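Side-chain contact in hypothetical protein Rv2827c (Mycobacterium tuberculosis, PDB 1ZEL), which is of uncharacterised function but probably binds DNA through a winged-helix module and carries a domain related to the C-terminal part of AbiEi antitoxins: residues L113-R118 with V165-D170. Sequence-based numbering, arbitrary orientation.
Sequences LGYLDR and VRRRLD
Bends at both chi2 and chi3 fold the R167 chain so that its guanidinium reaches Y115, whose ring end, with CG beside the backbone N (chi1 -49°), comes near it from the other segment. NH2 of R167 comes to 3.7 Å from CE2 of Y115, the ring and guanidinium planes inclined by 28°. The same NH2 lies 3.5 Å from the carbonyl O of L113, which sits at the guanidinium edge, near its plane. A water bridges these groups, accepting from NE of R167 (2.9 Å). It donates to L113 O (2.9 Å) and also to OH of Y115. Arginine suits this place because its long chain offers several N-H groups; tyrosine supplies a hydroxyl, also hydrogen-bonded to D213, at the end of a ring packed on P183 and L186. G114 ends its helix in a Schellman motif with positive phi, where a CB would jam against L113 O. Beside the polar cluster, CD1 of L169 approaches CA of L113 at 4.4 Å, and both leucines touch W174. R167 belongs with D209 and D213 to the sodium site. The contact joins the end of helix 106-113 to the turn after helix 161-166, beside helices 183-192, 200-203 and 207-212.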
loop_
_atom_site.group_PDB
_atom_site.type_symbol
_atom_site.label_atom_id
_atom_site.label_comp_id
_atom_site.label_asym_id
_atom_site.label_seq_id
_atom_site.Cartn_x
_atom_site.Cartn_y
_atom_site.Cartn_z
ATOM N N LEU A 113 -7.462 -1.993 -6.502
ATOM C CA LEU A 113 -7.713 -2.973 -7.558
ATOM C C LEU A 113 -9.181 -3.396 -7.538
ATOM O O LEU A 113 -9.696 -3.952 -8.525
ATOM C CB LEU A 113 -6.822 -4.214 -7.380
ATOM C CG LEU A 113 -5.334 -4.122 -7.740
ATOM C CD1 LEU A 113 -4.572 -5.415 -7.361
ATOM C CD2 LEU A 113 -5.158 -3.773 -9.227
ATOM N N GLY A 114 -9.855 -3.112 -6.430
ATOM C CA GLY A 114 -11.321 -3.279 -6.368
ATOM C C GLY A 114 -11.826 -4.533 -5.688
ATOM O O GLY A 114 -13.009 -4.871 -5.815
ATOM N N TYR A 115 -10.965 -5.179 -4.897
ATOM C CA TYR A 115 -11.327 -6.459 -4.281
ATOM C C TYR A 115 -11.849 -6.344 -2.850
ATOM O O TYR A 115 -12.066 -7.369 -2.197
ATOM C CB TYR A 115 -10.155 -7.456 -4.368
ATOM C CG TYR A 115 -9.552 -7.558 -5.754
ATOM C CD1 TYR A 115 -8.173 -7.454 -5.959
ATOM C CD2 TYR A 115 -10.357 -7.696 -6.856
ATOM C CE1 TYR A 115 -7.641 -7.522 -7.234
ATOM C CE2 TYR A 115 -9.821 -7.761 -8.146
ATOM C CZ TYR A 115 -8.475 -7.672 -8.320
ATOM O OH TYR A 115 -7.940 -7.718 -9.579
ATOM N N LEU A 116 -12.083 -5.128 -2.358
ATOM C CA LEU A 116 -12.516 -4.968 -0.976
ATOM C C LEU A 116 -13.789 -4.168 -0.873
ATOM O O LEU A 116 -13.944 -3.130 -1.526
ATOM C CB LEU A 116 -11.423 -4.314 -0.096
ATOM C CG LEU A 116 -10.079 -5.008 0.133
ATOM C CD1 LEU A 116 -9.183 -4.172 1.006
ATOM C CD2 LEU A 116 -10.253 -6.378 0.776
ATOM N N ASP A 117 -14.693 -4.647 -0.028
ATOM C CA ASP A 117 -15.944 -3.956 0.277
ATOM C C ASP A 117 -15.734 -2.586 0.921
ATOM O O ASP A 117 -16.452 -1.636 0.619
ATOM C CB ASP A 117 -16.778 -4.842 1.199
ATOM C CG ASP A 117 -17.238 -6.122 0.509
ATOM O OD1 ASP A 117 -17.607 -6.026 -0.689
ATOM O OD2 ASP A 117 -17.228 -7.203 1.155
ATOM N N ARG A 118 -14.742 -2.489 1.800
ATOM C CA ARG A 118 -14.567 -1.310 2.646
ATOM C C ARG A 118 -13.172 -0.772 2.497
ATOM O O ARG A 118 -12.215 -1.542 2.426
ATOM C CB ARG A 118 -14.781 -1.655 4.131
ATOM C CG ARG A 118 -16.123 -2.305 4.513
ATOM C CD ARG A 118 -17.313 -1.600 3.882
ATOM N NE ARG A 118 -17.501 -0.236 4.368
ATOM C CZ ARG A 118 -17.943 0.762 3.613
ATOM N NH1 ARG A 118 -18.222 0.544 2.341
ATOM N NH2 ARG A 118 -18.106 1.977 4.126
ATOM N N VAL A 165 -6.403 -1.006 -18.197
ATOM C CA VAL A 165 -7.286 -0.507 -19.257
ATOM C C VAL A 165 -8.623 -1.274 -19.284
ATOM O O VAL A 165 -9.713 -0.659 -19.323
ATOM C CB VAL A 165 -6.579 -0.576 -20.655
ATOM C CG1 VAL A 165 -7.542 -0.276 -21.764
ATOM C CG2 VAL A 165 -5.428 0.403 -20.695
ATOM N N ARG A 166 -8.538 -2.602 -19.257
ATOM C CA ARG A 166 -9.722 -3.466 -19.243
ATOM C C ARG A 166 -10.560 -3.206 -18.000
ATOM O O ARG A 166 -11.784 -3.284 -18.054
ATOM C CB ARG A 166 -9.323 -4.949 -19.326
ATOM C CG ARG A 166 -10.460 -5.967 -19.111
ATOM C CD ARG A 166 -11.539 -5.806 -20.204
ATOM N NE ARG A 166 -12.719 -6.656 -19.990
ATOM C CZ ARG A 166 -13.706 -6.397 -19.128
ATOM N NH1 ARG A 166 -13.678 -5.304 -18.362
ATOM N NH2 ARG A 166 -14.732 -7.238 -19.030
ATOM N N ARG A 167 -9.905 -2.879 -16.891
ATOM C CA ARG A 167 -10.590 -2.661 -15.616
ATOM C C ARG A 167 -11.091 -1.230 -15.406
ATOM O O ARG A 167 -11.659 -0.917 -14.347
ATOM C CB ARG A 167 -9.687 -3.051 -14.432
ATOM C CG ARG A 167 -9.199 -4.500 -14.435
ATOM C CD ARG A 167 -10.324 -5.436 -14.058
ATOM N NE ARG A 167 -10.559 -5.393 -12.608
ATOM C CZ ARG A 167 -11.606 -5.956 -12.013
ATOM N NH1 ARG A 167 -12.504 -6.635 -12.740
ATOM N NH2 ARG A 167 -11.745 -5.869 -10.694
ATOM N N ARG A 168 -10.863 -0.372 -16.407
ATOM C CA ARG A 168 -11.213 1.059 -16.375
ATOM C C ARG A 168 -10.458 1.782 -15.272
ATOM O O ARG A 168 -10.977 2.737 -14.688
ATOM C CB ARG A 168 -12.742 1.315 -16.231
ATOM C CG ARG A 168 -13.679 0.355 -16.957
ATOM C CD ARG A 168 -13.400 0.244 -18.444
ATOM N NE ARG A 168 -14.072 -0.933 -19.015
ATOM C CZ ARG A 168 -13.732 -1.516 -20.164
ATOM N NH1 ARG A 168 -12.722 -1.033 -20.889
ATOM N NH2 ARG A 168 -14.397 -2.586 -20.596
ATOM N N LEU A 169 -9.228 1.343 -14.997
ATOM C CA LEU A 169 -8.381 2.017 -14.017
ATOM C C LEU A 169 -7.359 2.904 -14.735
ATOM O O LEU A 169 -6.873 2.578 -15.823
ATOM C CB LEU A 169 -7.702 1.012 -13.070
ATOM C CG LEU A 169 -8.685 0.147 -12.242
ATOM C CD1 LEU A 169 -7.970 -0.913 -11.421
ATOM C CD2 LEU A 169 -9.535 1.016 -11.319
ATOM N N ASP A 170 -7.071 4.043 -14.133
ATOM C CA ASP A 170 -6.211 5.005 -14.758
ATOM C C ASP A 170 -4.813 4.416 -14.768
ATOM O O ASP A 170 -4.353 3.885 -13.739
ATOM C CB ASP A 170 -6.210 6.310 -13.977
ATOM C CG ASP A 170 -5.363 7.360 -14.653
ATOM O OD1 ASP A 170 -5.911 8.096 -15.483
ATOM O OD2 ASP A 170 -4.151 7.410 -14.402
HETATM O O HOH W 1 -8.332 -4.942 -10.878
#